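Local coordinates for protein carbon monoxide oxidation system transcription regulator CooA-1 (Carboxydothermus hydrogenoformans, PDB 6CPB) that senses carbon monoxide through its heme and probably regulates transcription by binding DNA, the present chain being the heme domain without the DNA-binding part, at residues A[6-11]-A[110-115]; A[15-20]-A[104-109]; A[52-57]-A[84-89]. All coordinates share one frame; numbering follows the deposited sequence. Where two conformers were deposited one is given.

Contact 1. Residues A[6-11]-A[110-115]; sequences TNLLEV and SLNMVK. With SO4 (sulfate ion), chain D.
Asn112 reaches out from the long helix 108-135 and grips Thr6, tying the N-terminal segment to the helix that runs along the second subunit in this heme domain of the CRP-type, cyclic nucleotide-binding fold. Asn112 ND2 donates to Thr6 OG1 at 3.2 Å, with OG1 lying 26° out of the amide plane, and makes a weak, bent bond to Thr6 O. With CG anti to the backbone N (chi1 -179°), the amide stands off the helix toward residues 6-8, and Leu8 CD1 packs against Asn112 CB at 3.7 Å. At the other end OD1 accepts from Ile74 N, while ND2 is also hydrogen-bonded to Asp73 OD1, so the rotation of the amide is probably fixed from several sides.

Next outward sits a sulfate, probably from the crystallisation liquor. Thr6 holds it twice through O2, by its N at 3.1 Å and by OG1 at 2.7 Å, while Asn7 N gives a weak bond to O1. Lys115, bent at chi2 and chi3, brings its CE alongside Thr6 OG1 (3.7 Å) and NZ weakly to sulfate O4; its stronger partner is Asp73 in a salt bridge. Asn7 caps the turn leading into helix 9-12: its OD1 accepts from Leu9 N at 2.9 Å, the donor approaching from above the carbonyl plane.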
ATOM      1  N   THR A   6       7.371   3.997  11.928  1.00 14.00           N
ATOM      2  CA  THR A   6       7.144   4.897  10.791  1.00 13.16           C
ATOM      3  C   THR A   6       6.192   6.035  11.112  1.00 12.21           C
ATOM      4  O   THR A   6       5.921   6.869  10.239  1.00 13.08           O
ATOM      5  CB  THR A   6       6.607   4.177   9.538  1.00 15.63           C
ATOM      6  OG1 THR A   6       5.224   3.826   9.712  1.00 17.59           O
ATOM      7  CG2 THR A   6       7.440   2.948   9.177  1.00 18.16           C
ATOM      8  N   ASN A   7       5.693   6.106  12.335  1.00 12.28           N
ATOM      9  CA  ASN A   7       4.756   7.160  12.682  1.00 11.65           C
ATOM     10  C   ASN A   7       5.391   8.531  12.465  1.00 12.18           C
ATOM     11  O   ASN A   7       6.562   8.747  12.783  1.00 12.35           O
ATOM     12  CB  ASN A   7       4.323   6.977  14.135  1.00 12.12           C
ATOM     13  CG  ASN A   7       3.338   8.002  14.567  1.00 12.30           C
ATOM     14  OD1 ASN A   7       3.715   9.091  15.006  1.00 13.43           O
ATOM     15  ND2 ASN A   7       2.058   7.684  14.438  1.00 12.64           N
ATOM     16  N   LEU A   8       4.601   9.466  11.941  1.00 11.15           N
ATOM     17  CA  LEU A   8       5.102  10.766  11.507  1.00 10.70           C
ATOM     18  C   LEU A   8       4.950  11.881  12.532  1.00 11.14           C
ATOM     19  O   LEU A   8       5.296  13.023  12.225  1.00 11.52           O
ATOM     20  CB  LEU A   8       4.432  11.168  10.192  1.00 11.10           C
ATOM     21  CG  LEU A   8       4.812  10.261   9.021  1.00 12.39           C
ATOM     22  CD1 LEU A   8       3.889  10.512   7.854  1.00 12.65           C
ATOM     23  CD2 LEU A   8       6.272  10.440   8.593  1.00 15.53           C
ATOM     24  N   LEU A   9       4.474  11.604  13.746  1.00 11.80           N
ATOM     25  CA  LEU A   9       4.410  12.677  14.736  1.00 12.14           C
ATOM     26  C   LEU A   9       5.784  13.275  15.007  1.00 12.37           C
ATOM     27  O   LEU A   9       5.906  14.488  15.193  1.00 12.67           O
ATOM     28  CB  LEU A   9       3.772  12.209  16.041  1.00 14.32           C
ATOM     29  CG  LEU A   9       2.259  12.004  15.993  1.00 15.12           C
ATOM     30  CD1 LEU A   9       1.758  11.341  17.274  1.00 17.52           C
ATOM     31  CD2 LEU A   9       1.532  13.315  15.754  1.00 20.17           C
ATOM     32  N   GLU A  10       6.828  12.450  15.062  1.00 12.71           N
ATOM     33  CA  GLU A  10       8.159  12.993  15.323  1.00 13.22           C
ATOM     34  C   GLU A  10       8.579  13.957  14.218  1.00 13.39           C
ATOM     35  O   GLU A  10       9.253  14.955  14.486  1.00 14.20           O
ATOM     36  CB  GLU A  10       9.152  11.848  15.533  1.00 14.94           C
ATOM     37  CG  GLU A  10      10.598  12.265  15.812  1.00 16.42           C
ATOM     38  CD  GLU A  10      11.479  12.283  14.575  1.00 17.28           C
ATOM     39  OE1 GLU A  10      11.012  11.912  13.486  1.00 18.47           O
ATOM     40  OE2 GLU A  10      12.675  12.661  14.692  1.00 19.56           O
ATOM     41  N   VAL A  11       8.190  13.668  12.975  1.00 12.67           N
ATOM     42  CA  VAL A  11       8.442  14.549  11.839  1.00 12.76           C
ATOM     43  C   VAL A  11       7.622  15.829  11.958  1.00 12.15           C
ATOM     44  O   VAL A  11       8.143  16.941  11.773  1.00 12.51           O
ATOM     45  CB  VAL A  11       8.118  13.764  10.550  1.00 15.50           C
ATOM     46  CG1 VAL A  11       7.842  14.679   9.364  1.00 16.86           C
ATOM     47  CG2 VAL A  11       9.255  12.787  10.254  1.00 16.78           C
ATOM     48  N   SER A 110       6.867   8.744   2.863  1.00 12.31           N
ATOM     49  CA  SER A 110       6.490   7.603   2.048  1.00 12.48           C
ATOM     50  C   SER A 110       6.583   6.297   2.813  1.00 12.22           C
ATOM     51  O   SER A 110       5.885   5.340   2.463  1.00 12.14           O
ATOM     52  CB  SER A 110       7.373   7.538   0.811  1.00 12.84           C
ATOM     53  OG  SER A 110       8.713   7.132   1.115  1.00 15.26           O
ATOM     54  N   LEU A 111       7.430   6.209   3.835  1.00 12.69           N
ATOM     55  CA  LEU A 111       7.532   4.958   4.573  1.00 12.58           C
ATOM     56  C   LEU A 111       6.293   4.704   5.412  1.00 11.72           C
ATOM     57  O   LEU A 111       5.838   3.562   5.535  1.00 11.71           O
ATOM     58  CB  LEU A 111       8.789   4.940   5.433  1.00 14.71           C
ATOM     59  CG  LEU A 111      10.096   4.748   4.648  1.00 17.62           C
ATOM     60  CD1 LEU A 111      11.291   4.742   5.576  1.00 20.14           C
ATOM     61  CD2 LEU A 111      10.080   3.466   3.825  1.00 19.02           C
ATOM     62  N   ASN A 112       5.723   5.752   5.984  1.00 11.87           N
ATOM     63  CA  ASN A 112       4.457   5.564   6.662  1.00 11.85           C
ATOM     64  C   ASN A 112       3.365   5.219   5.662  1.00 10.60           C
ATOM     65  O   ASN A 112       2.497   4.381   5.946  1.00 11.09           O
ATOM     66  CB  ASN A 112       4.093   6.803   7.477  1.00 13.04           C
ATOM     67  CG  ASN A 112       2.792   6.635   8.206  1.00 13.00           C
ATOM     68  OD1 ASN A 112       1.745   7.050   7.728  1.00 13.95           O
ATOM     69  ND2 ASN A 112       2.845   5.997   9.364  1.00 14.40           N
ATOM     70  N   MET A 113       3.395   5.832   4.481  0.72 10.18           N
ATOM     71  CA  MET A 113       2.388   5.543   3.473  0.72 10.22           C
ATOM     72  C   MET A 113       2.430   4.078   3.055  0.72 10.20           C
ATOM     73  O   MET A 113       1.382   3.450   2.858  0.72 10.52           O
ATOM     74  CB  MET A 113       2.590   6.458   2.272  0.72 11.05           C
ATOM     75  CG  MET A 113       1.528   6.284   1.223  0.72 11.65           C
ATOM     76  SD  MET A 113       1.639   7.490  -0.073  0.72 13.71           S
ATOM     77  CE  MET A 113       0.902   8.917   0.736  0.72 14.31           C
ATOM     78  N   VAL A 114       3.632   3.524   2.890  1.00 10.62           N
ATOM     79  CA  VAL A 114       3.772   2.106   2.575  1.00 11.04           C
ATOM     80  C   VAL A 114       3.156   1.252   3.671  1.00 10.66           C
ATOM     81  O   VAL A 114       2.445   0.280   3.395  1.00 11.56           O
ATOM     82  CB  VAL A 114       5.260   1.758   2.351  1.00 12.70           C
ATOM     83  CG1 VAL A 114       5.482   0.252   2.376  1.00 13.53           C
ATOM     84  CG2 VAL A 114       5.766   2.352   1.043  1.00 13.95           C
ATOM     85  N   LYS A 115       3.430   1.589   4.929  1.00 11.00           N
ATOM     86  CA  LYS A 115       2.893   0.824   6.051  1.00 11.23           C
ATOM     87  C   LYS A 115       1.362   0.850   6.045  1.00 11.59           C
ATOM     88  O   LYS A 115       0.706  -0.195   6.189  1.00 11.77           O
ATOM     89  CB  LYS A 115       3.473   1.399   7.351  1.00 12.71           C
ATOM     90  CG  LYS A 115       3.138   0.645   8.619  1.00 15.47           C
ATOM     91  CD  LYS A 115       1.818   1.047   9.232  1.00 17.41           C
ATOM     92  CE  LYS A 115       1.759   2.502   9.641  1.00 17.77           C
ATOM     93  NZ  LYS A 115       0.520   2.771  10.431  1.00 17.77           N
TER
HETATM   94  S   SO4 D 202       3.908   2.895  13.097  1.00 65.92           S
HETATM   95  O1  SO4 D 202       4.740   3.786  13.905  1.00 67.36           O
HETATM   96  O2  SO4 D 202       4.702   2.376  11.984  1.00 63.54           O
HETATM   97  O3  SO4 D 202       3.440   1.784  13.922  1.00 67.75           O
HETATM   98  O4  SO4 D 202       2.762   3.645  12.589  1.00 66.06           O

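Contact 2. Residues A[15-20]-A[104-109]; sequences EEYSGV and VEFPAF
The ring of Tyr17 lies aslant that of Phe106, and its CE2 comes to 3.5 Å from Phe106 CD1. The two planes are inclined at 49°, with the ring centroids 5.2 Å apart. This is the tight part of the contact. Phe109 joins from helix 108-135, its CE2 at 4.0 Å from Tyr17 CD2 and its plane turned 80° against the tyrosine, so that three rings form an aromatic cluster. Val20 closes it from the next turn of the chain, placing CG1 over one face of Phe106 in a CH-pi contact, 4.2 Å from the centroid of that ring. The same Val20 CG1 lies near the plane of Phe109, at the edge of the ring.

The cluster joins the N-terminal helical region, around helix 18-21, to the bend between helices 96-105 and 108-135 in the CRP-like domain; Val11 of helix 9-12 and Ile102 of helix 96-105 add to the packing. A looser, water-bridged part lies at the far end of the tyrosine. With CG anti to the carbonyl carbon (chi1 -70°), the Tyr17 ring extends its hydroxyl past Ala108 CB, and a water lying in the ring plane links Tyr17 OH, at 2.7 Å, to Ala108 N. Exposed Glu16 approaches loosely, its backbone O 4.4 Å from Phe106 CE1.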
ATOM      1  N   GLU A  15      11.720  20.644  13.791  1.00 12.79           N
ATOM      2  CA  GLU A  15      12.029  21.902  13.124  1.00 12.42           C
ATOM      3  C   GLU A  15      12.491  21.688  11.682  1.00 12.13           C
ATOM      4  O   GLU A  15      12.159  22.474  10.787  1.00 13.30           O
ATOM      5  CB  GLU A  15      13.093  22.634  13.952  1.00 13.70           C
ATOM      6  CG  GLU A  15      13.517  23.976  13.418  1.00 14.96           C
ATOM      7  CD  GLU A  15      14.496  24.709  14.339  1.00 14.23           C
ATOM      8  OE1 GLU A  15      14.889  24.172  15.404  1.00 15.00           O
ATOM      9  OE2 GLU A  15      14.866  25.849  13.987  1.00 15.43           O
ATOM     10  N   GLU A  16      13.259  20.621  11.435  1.00 11.97           N
ATOM     11  CA  GLU A  16      13.806  20.364  10.103  1.00 12.13           C
ATOM     12  C   GLU A  16      12.726  20.227   9.040  1.00 12.38           C
ATOM     13  O   GLU A  16      13.002  20.457   7.855  1.00 13.10           O
ATOM     14  CB  GLU A  16      14.682  19.114  10.144  1.00 13.17           C
ATOM     15  CG  GLU A  16      15.263  18.654   8.803  1.00 13.78           C
ATOM     16  CD  GLU A  16      16.240  19.640   8.156  1.00 13.60           C
ATOM     17  OE1 GLU A  16      16.730  20.574   8.821  1.00 14.51           O
ATOM     18  OE2 GLU A  16      16.511  19.459   6.951  1.00 14.86           O
ATOM     19  N   TYR A  17      11.515  19.814   9.429  1.00 12.57           N
ATOM     20  CA  TYR A  17      10.395  19.640   8.512  1.00 12.29           C
ATOM     21  C   TYR A  17       9.441  20.829   8.507  1.00 12.74           C
ATOM     22  O   TYR A  17       8.429  20.788   7.799  1.00 13.92           O
ATOM     23  CB  TYR A  17       9.630  18.361   8.871  1.00 12.44           C
ATOM     24  CG  TYR A  17      10.405  17.097   8.566  1.00 12.33           C
ATOM     25  CD1 TYR A  17      11.329  16.580   9.460  1.00 12.78           C
ATOM     26  CD2 TYR A  17      10.175  16.395   7.394  1.00 14.24           C
ATOM     27  CE1 TYR A  17      12.027  15.415   9.177  1.00 13.59           C
ATOM     28  CE2 TYR A  17      10.855  15.239   7.112  1.00 15.10           C
ATOM     29  CZ  TYR A  17      11.775  14.746   8.003  1.00 13.96           C
ATOM     30  OH  TYR A  17      12.439  13.576   7.692  1.00 17.77           O
ATOM     31  N   SER A  18       9.718  21.869   9.299  1.00 13.66           N
ATOM     32  CA  SER A  18       8.741  22.937   9.470  1.00 15.16           C
ATOM     33  C   SER A  18       8.473  23.681   8.168  1.00 16.43           C
ATOM     34  O   SER A  18       7.352  24.156   7.947  1.00 20.12           O
ATOM     35  CB  SER A  18       9.178  23.901  10.575  1.00 16.26           C
ATOM     36  OG  SER A  18      10.429  24.495  10.274  1.00 17.04           O
ATOM     37  N   GLY A  19       9.471  23.776   7.288  1.00 15.66           N
ATOM     38  CA  GLY A  19       9.262  24.461   6.024  1.00 16.60           C
ATOM     39  C   GLY A  19       8.431  23.644   5.055  1.00 15.45           C
ATOM     40  O   GLY A  19       7.497  24.153   4.432  1.00 16.77           O
ATOM     41  N   VAL A  20       8.752  22.358   4.917  1.00 14.70           N
ATOM     42  CA  VAL A  20       8.014  21.558   3.954  1.00 15.01           C
ATOM     43  C   VAL A  20       6.572  21.357   4.411  1.00 14.06           C
ATOM     44  O   VAL A  20       5.658  21.297   3.583  1.00 14.57           O
ATOM     45  CB  VAL A  20       8.758  20.247   3.635  1.00 17.49           C
ATOM     46  CG1 VAL A  20       8.805  19.333   4.830  1.00 17.34           C
ATOM     47  CG2 VAL A  20       8.128  19.559   2.443  1.00 19.50           C
ATOM     48  N   VAL A 104      10.866  12.937  -2.700  1.00 13.16           N
ATOM     49  CA  VAL A 104      12.223  12.848  -3.228  1.00 14.59           C
ATOM     50  C   VAL A 104      13.216  13.438  -2.241  1.00 14.08           C
ATOM     51  O   VAL A 104      14.326  12.923  -2.068  1.00 15.76           O
ATOM     52  CB  VAL A 104      12.300  13.515  -4.615  1.00 17.02           C
ATOM     53  CG1 VAL A 104      13.748  13.596  -5.098  1.00 20.44           C
ATOM     54  CG2 VAL A 104      11.446  12.737  -5.621  1.00 19.11           C
ATOM     55  N   GLU A 105      12.838  14.533  -1.587  0.54 13.04           N
ATOM     56  CA  GLU A 105      13.683  15.185  -0.597  0.54 13.92           C
ATOM     57  C   GLU A 105      13.499  14.596   0.799  0.54 12.49           C
ATOM     58  O   GLU A 105      14.468  14.477   1.561  0.54 13.76           O
ATOM     59  CB  GLU A 105      13.367  16.685  -0.576  0.54 16.79           C
ATOM     60  CG  GLU A 105      14.210  17.517   0.385  0.54 19.47           C
ATOM     61  CD  GLU A 105      15.671  17.573  -0.005  0.54 19.33           C
ATOM     62  OE1 GLU A 105      16.008  17.173  -1.139  0.54 20.69           O
ATOM     63  OE2 GLU A 105      16.479  18.030   0.828  0.54 19.98           O
ATOM     64  N   PHE A 106      12.269  14.211   1.136  1.00 12.42           N
ATOM     65  CA  PHE A 106      11.884  13.821   2.494  1.00 12.56           C
ATOM     66  C   PHE A 106      11.139  12.493   2.429  1.00 12.03           C
ATOM     67  O   PHE A 106       9.914  12.441   2.592  1.00 12.73           O
ATOM     68  CB  PHE A 106      10.985  14.890   3.126  1.00 14.16           C
ATOM     69  CG  PHE A 106      11.644  16.225   3.285  1.00 19.48           C
ATOM     70  CD1 PHE A 106      12.533  16.443   4.314  1.00 22.27           C
ATOM     71  CD2 PHE A 106      11.351  17.265   2.416  1.00 22.98           C
ATOM     72  CE1 PHE A 106      13.138  17.686   4.468  1.00 25.84           C
ATOM     73  CE2 PHE A 106      11.941  18.499   2.570  1.00 26.20           C
ATOM     74  CZ  PHE A 106      12.837  18.699   3.594  1.00 25.72           C
ATOM     75  N   PRO A 107      11.856  11.388   2.218  1.00 12.73           N
ATOM     76  CA  PRO A 107      11.180  10.099   2.007  1.00 14.10           C
ATOM     77  C   PRO A 107      10.492   9.521   3.238  1.00 12.72           C
ATOM     78  O   PRO A 107       9.724   8.563   3.088  1.00 13.27           O
ATOM     79  CB  PRO A 107      12.306   9.180   1.509  1.00 17.14           C
ATOM     80  CG  PRO A 107      13.540   9.858   1.838  1.00 18.95           C
ATOM     81  CD  PRO A 107      13.286  11.310   1.908  1.00 14.30           C
ATOM     82  N   ALA A 108      10.712  10.056   4.440  1.00 12.40           N
ATOM     83  CA  ALA A 108      10.026   9.520   5.614  1.00 13.06           C
ATOM     84  C   ALA A 108       8.512   9.446   5.412  1.00 12.78           C
ATOM     85  O   ALA A 108       7.869   8.478   5.838  1.00 13.58           O
ATOM     86  CB  ALA A 108      10.350  10.364   6.840  1.00 14.08           C
ATOM     87  N   PHE A 109       7.921  10.451   4.760  1.00 12.65           N
ATOM     88  CA  PHE A 109       6.479  10.447   4.553  1.00 12.54           C
ATOM     89  C   PHE A 109       6.043   9.198   3.803  1.00 12.69           C
ATOM     90  O   PHE A 109       4.960   8.647   4.055  1.00 13.94           O
ATOM     91  CB  PHE A 109       6.052  11.683   3.758  1.00 12.66           C
ATOM     92  CG  PHE A 109       6.267  13.002   4.476  1.00 12.80           C
ATOM     93  CD1 PHE A 109       5.371  13.447   5.427  1.00 13.45           C
ATOM     94  CD2 PHE A 109       7.331  13.818   4.153  1.00 12.63           C
ATOM     95  CE1 PHE A 109       5.556  14.662   6.064  1.00 14.33           C
ATOM     96  CE2 PHE A 109       7.528  15.022   4.793  1.00 12.79           C
ATOM     97  CZ  PHE A 109       6.635  15.450   5.742  1.00 13.40           C
TER
HETATM   98  O   HOH W   1      12.580  12.332   5.267  1.00 13.68           O

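Contact 3. Residues A[52-57]-A[84-89]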
ATOM      1  N   ARG A  52      -8.010  10.978  14.927  1.00 11.03           N
ATOM      2  CA  ARG A  52      -8.069   9.569  14.562  1.00 10.76           C
ATOM      3  C   ARG A  52      -9.139   9.446  13.494  1.00 10.32           C
ATOM      4  O   ARG A  52     -10.212  10.041  13.637  1.00 11.15           O
ATOM      5  CB  ARG A  52      -8.438   8.744  15.794  1.00 11.81           C
ATOM      6  CG  ARG A  52      -8.405   7.248  15.575  1.00 13.41           C
ATOM      7  CD  ARG A  52      -8.492   6.531  16.904  1.00 16.44           C
ATOM      8  NE  ARG A  52      -9.809   6.731  17.488  1.00 19.01           N
ATOM      9  CZ  ARG A  52     -10.649   5.767  17.855  1.00 18.62           C
ATOM     10  NH1 ARG A  52     -10.322   4.487  17.740  1.00 19.87           N
ATOM     11  NH2 ARG A  52     -11.821   6.104  18.361  1.00 21.99           N
ATOM     12  N   VAL A  53      -8.851   8.699  12.427  1.00 10.45           N
ATOM     13  CA  VAL A  53      -9.803   8.556  11.334  1.00 10.74           C
ATOM     14  C   VAL A  53      -9.991   7.087  10.977  1.00 10.47           C
ATOM     15  O   VAL A  53      -9.108   6.249  11.180  1.00 13.03           O
ATOM     16  CB  VAL A  53      -9.424   9.374  10.082  1.00 12.74           C
ATOM     17  CG1 VAL A  53      -9.224  10.844  10.428  1.00 12.94           C
ATOM     18  CG2 VAL A  53      -8.202   8.822   9.425  1.00 13.44           C
ATOM     19  N   ARG A  54     -11.162   6.797  10.420  1.00 10.08           N
ATOM     20  CA  ARG A  54     -11.531   5.465   9.983  1.00 10.23           C
ATOM     21  C   ARG A  54     -11.620   5.461   8.470  1.00 10.03           C
ATOM     22  O   ARG A  54     -12.322   6.290   7.889  1.00 11.08           O
ATOM     23  CB  ARG A  54     -12.882   5.089  10.603  1.00 11.74           C
ATOM     24  CG  ARG A  54     -13.312   3.657  10.359  1.00 12.36           C
ATOM     25  CD  ARG A  54     -14.579   3.307  11.118  1.00 14.16           C
ATOM     26  NE  ARG A  54     -15.743   4.048  10.634  1.00 14.29           N
ATOM     27  CZ  ARG A  54     -16.655   3.574   9.786  1.00 13.45           C
ATOM     28  NH1 ARG A  54     -16.575   2.346   9.295  1.00 12.18           N
ATOM     29  NH2 ARG A  54     -17.675   4.340   9.433  1.00 13.79           N
ATOM     30  N   VAL A  55     -10.946   4.500   7.850  1.00  9.85           N
ATOM     31  CA  VAL A  55     -11.020   4.265   6.415  1.00  9.65           C
ATOM     32  C   VAL A  55     -11.965   3.093   6.215  1.00  9.60           C
ATOM     33  O   VAL A  55     -11.818   2.061   6.877  1.00 10.59           O
ATOM     34  CB  VAL A  55      -9.632   3.947   5.834  1.00  9.76           C
ATOM     35  CG1 VAL A  55      -9.716   3.760   4.340  1.00 10.54           C
ATOM     36  CG2 VAL A  55      -8.639   5.049   6.177  1.00 10.83           C
ATOM     37  N   TYR A  56     -12.941   3.243   5.322  1.00  9.52           N
ATOM     38  CA  TYR A  56     -13.945   2.200   5.170  1.00 10.20           C
ATOM     39  C   TYR A  56     -14.508   2.173   3.757  1.00  9.93           C
ATOM     40  O   TYR A  56     -14.339   3.108   2.961  1.00 10.53           O
ATOM     41  CB  TYR A  56     -15.073   2.368   6.200  1.00 10.73           C
ATOM     42  CG  TYR A  56     -15.926   3.606   6.062  1.00 10.77           C
ATOM     43  CD1 TYR A  56     -15.512   4.821   6.587  1.00 11.58           C
ATOM     44  CD2 TYR A  56     -17.161   3.555   5.445  1.00 11.68           C
ATOM     45  CE1 TYR A  56     -16.297   5.946   6.492  1.00 12.35           C
ATOM     46  CE2 TYR A  56     -17.965   4.689   5.346  1.00 12.26           C
ATOM     47  CZ  TYR A  56     -17.528   5.879   5.871  1.00 12.75           C
ATOM     48  OH  TYR A  56     -18.299   7.023   5.767  1.00 15.90           O
ATOM     49  N   LEU A  57     -15.170   1.058   3.451  1.00 10.91           N
ATOM     50  CA  LEU A  57     -15.905   0.878   2.210  1.00 11.15           C
ATOM     51  C   LEU A  57     -17.384   0.771   2.553  1.00 11.32           C
ATOM     52  O   LEU A  57     -17.755   0.061   3.484  1.00 12.97           O
ATOM     53  CB  LEU A  57     -15.433  -0.403   1.501  1.00 13.02           C
ATOM     54  CG  LEU A  57     -16.128  -0.919   0.232  1.00 14.71           C
ATOM     55  CD1 LEU A  57     -15.213  -1.852  -0.535  1.00 17.96           C
ATOM     56  CD2 LEU A  57     -17.412  -1.708   0.543  1.00 17.03           C
ATOM     57  N   GLN A  84     -13.589   8.862   7.653  1.00 10.41           N
ATOM     58  CA  GLN A  84     -14.422   9.512   8.661  1.00 11.29           C
ATOM     59  C   GLN A  84     -13.629   9.802   9.933  1.00 11.02           C
ATOM     60  O   GLN A  84     -12.845   8.974  10.393  1.00 11.73           O
ATOM     61  CB  GLN A  84     -15.613   8.607   9.002  1.00 12.10           C
ATOM     62  CG  GLN A  84     -16.494   9.142  10.121  1.00 13.53           C
ATOM     63  CD  GLN A  84     -17.600   8.197  10.455  1.00 18.18           C
ATOM     64  OE1 GLN A  84     -17.365   7.004  10.650  1.00 22.44           O
ATOM     65  NE2 GLN A  84     -18.820   8.707  10.508  1.00 21.38           N
ATOM     66  N   ALA A  85     -13.870  10.967  10.529  1.00 10.52           N
ATOM     67  CA  ALA A  85     -13.234  11.299  11.801  1.00 11.26           C
ATOM     68  C   ALA A  85     -13.869  10.503  12.942  1.00 11.15           C
ATOM     69  O   ALA A  85     -15.095  10.471  13.083  1.00 12.11           O
ATOM     70  CB  ALA A  85     -13.382  12.791  12.077  1.00 10.93           C
ATOM     71  N   MET A  86     -13.036   9.896  13.779  1.00 10.91           N
ATOM     72  CA  MET A  86     -13.508   9.152  14.941  1.00 11.52           C
ATOM     73  C   MET A  86     -13.502   9.996  16.205  1.00 12.30           C
ATOM     74  O   MET A  86     -14.073   9.600  17.225  1.00 13.72           O
ATOM     75  CB  MET A  86     -12.651   7.902  15.145  1.00 12.19           C
ATOM     76  CG  MET A  86     -12.725   6.964  13.966  1.00 12.55           C
ATOM     77  SD  MET A  86     -11.882   5.394  14.215  1.00 13.26           S
ATOM     78  CE  MET A  86     -13.089   4.564  15.232  1.00 14.28           C
ATOM     79  N   GLU A  87     -12.862  11.151  16.142  1.00 13.47           N
ATOM     80  CA  GLU A  87     -12.832  12.166  17.184  1.00 13.61           C
ATOM     81  C   GLU A  87     -12.463  13.455  16.467  1.00 12.97           C
ATOM     82  O   GLU A  87     -12.143  13.440  15.276  1.00 12.45           O
ATOM     83  CB  GLU A  87     -11.799  11.830  18.252  1.00 16.37           C
ATOM     84  CG  GLU A  87     -10.444  11.620  17.688  1.00 19.97           C
ATOM     85  CD  GLU A  87      -9.618  10.612  18.437  1.00 25.05           C
ATOM     86  OE1 GLU A  87     -10.132   9.497  18.677  1.00 30.70           O
ATOM     87  OE2 GLU A  87      -8.438  10.925  18.727  1.00 23.41           O
ATOM     88  N   ASP A  88     -12.462  14.570  17.187  1.00 12.81           N
ATOM     89  CA  ASP A  88     -12.015  15.814  16.579  1.00 13.29           C
ATOM     90  C   ASP A  88     -10.616  15.610  16.003  1.00 11.94           C
ATOM     91  O   ASP A  88      -9.721  15.091  16.676  1.00 12.93           O
ATOM     92  CB  ASP A  88     -12.001  16.932  17.618  1.00 15.80           C
ATOM     93  CG  ASP A  88     -13.397  17.353  18.057  1.00 17.91           C
ATOM     94  OD1 ASP A  88     -14.400  16.879  17.472  1.00 20.78           O
ATOM     95  OD2 ASP A  88     -13.486  18.150  19.010  1.00 23.06           O
ATOM     96  N   THR A  89     -10.433  16.018  14.748  1.00 11.48           N
ATOM     97  CA  THR A  89      -9.246  15.682  13.970  1.00 10.62           C
ATOM     98  C   THR A  89      -8.775  16.895  13.178  1.00 10.83           C
ATOM     99  O   THR A  89      -9.591  17.656  12.652  1.00 11.95           O
ATOM    100  CB  THR A  89      -9.594  14.521  13.025  1.00 10.83           C
ATOM    101  OG1 THR A  89      -9.814  13.337  13.785  1.00 11.62           O
ATOM    102  CG2 THR A  89      -8.503  14.236  12.012  1.00 11.63           C
TER
HETATM  103  O   HOH W   2     -12.325   8.576  19.745  1.00 34.15           O
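Arg52 NE and Glu87 OE1 form a salt bridge of 3.0 Å where strand 52-59 pairs antiparallel with strand 82-85 and the residues that follow it, in the beta-roll of the cyclic nucleotide-binding fold. NE meets the oxygen from above the carboxylate plane, and a water joins Arg52 NH2 to the same OE1 and to Met86 O. Arg54 NH2 donates to Gln84 OE1 at 2.9 Å within its guanidinium plane, though from above the plane of the Gln84 amide; the side chains run side by side, and Arg54 NH1 forms a salt bridge with Glu63. Arg54 and Gln84 are a hydrogen-bonded pair, bonded N to O in both directions, Val53 and Ala85 a non-hydrogen-bonded one. Met86 N bonds to Arg52 O at 2.8 Å.

Tyr56 places one ring face against Arg54 NH2 and its edge atom CE1 against Gln84 CB. Met86, bent at chi3, lays CE over one face of the Arg52 guanidinium, toward its rim. Replacing Arg52 by an alanine is likely to leave Glu87 without its charged mate and the Met86 methyl without its flat neighbour. Val53 CG1 touches Thr89 CG2, and Thr89 OG1 accepts from Arg52 N at 3.2 Å.

Overall arrangement
Starting from the N terminus, residues 6-11 open contact 1, and the chain closes that loop only at helix 108-135, after the whole beta-roll has been built. Residues 15-20 follow, and contact 2 closes a slightly shorter loop at 104-109; contact 3, between 52-57 and 84-89, closes the shortest, so the three are nested and none cross. Contacts 1 and 2 share helix 108-135 and touch directly, Val11 CG1 lying 3.5 Å from Tyr17 CD2; together they join the N-terminal helices to the helical side near the second subunit. Contact 3 pairs strand 52-59 with strand 82-85 inside the roll, its centre about 18 Å from that of contact 1 and about 25 Å from that of contact 2.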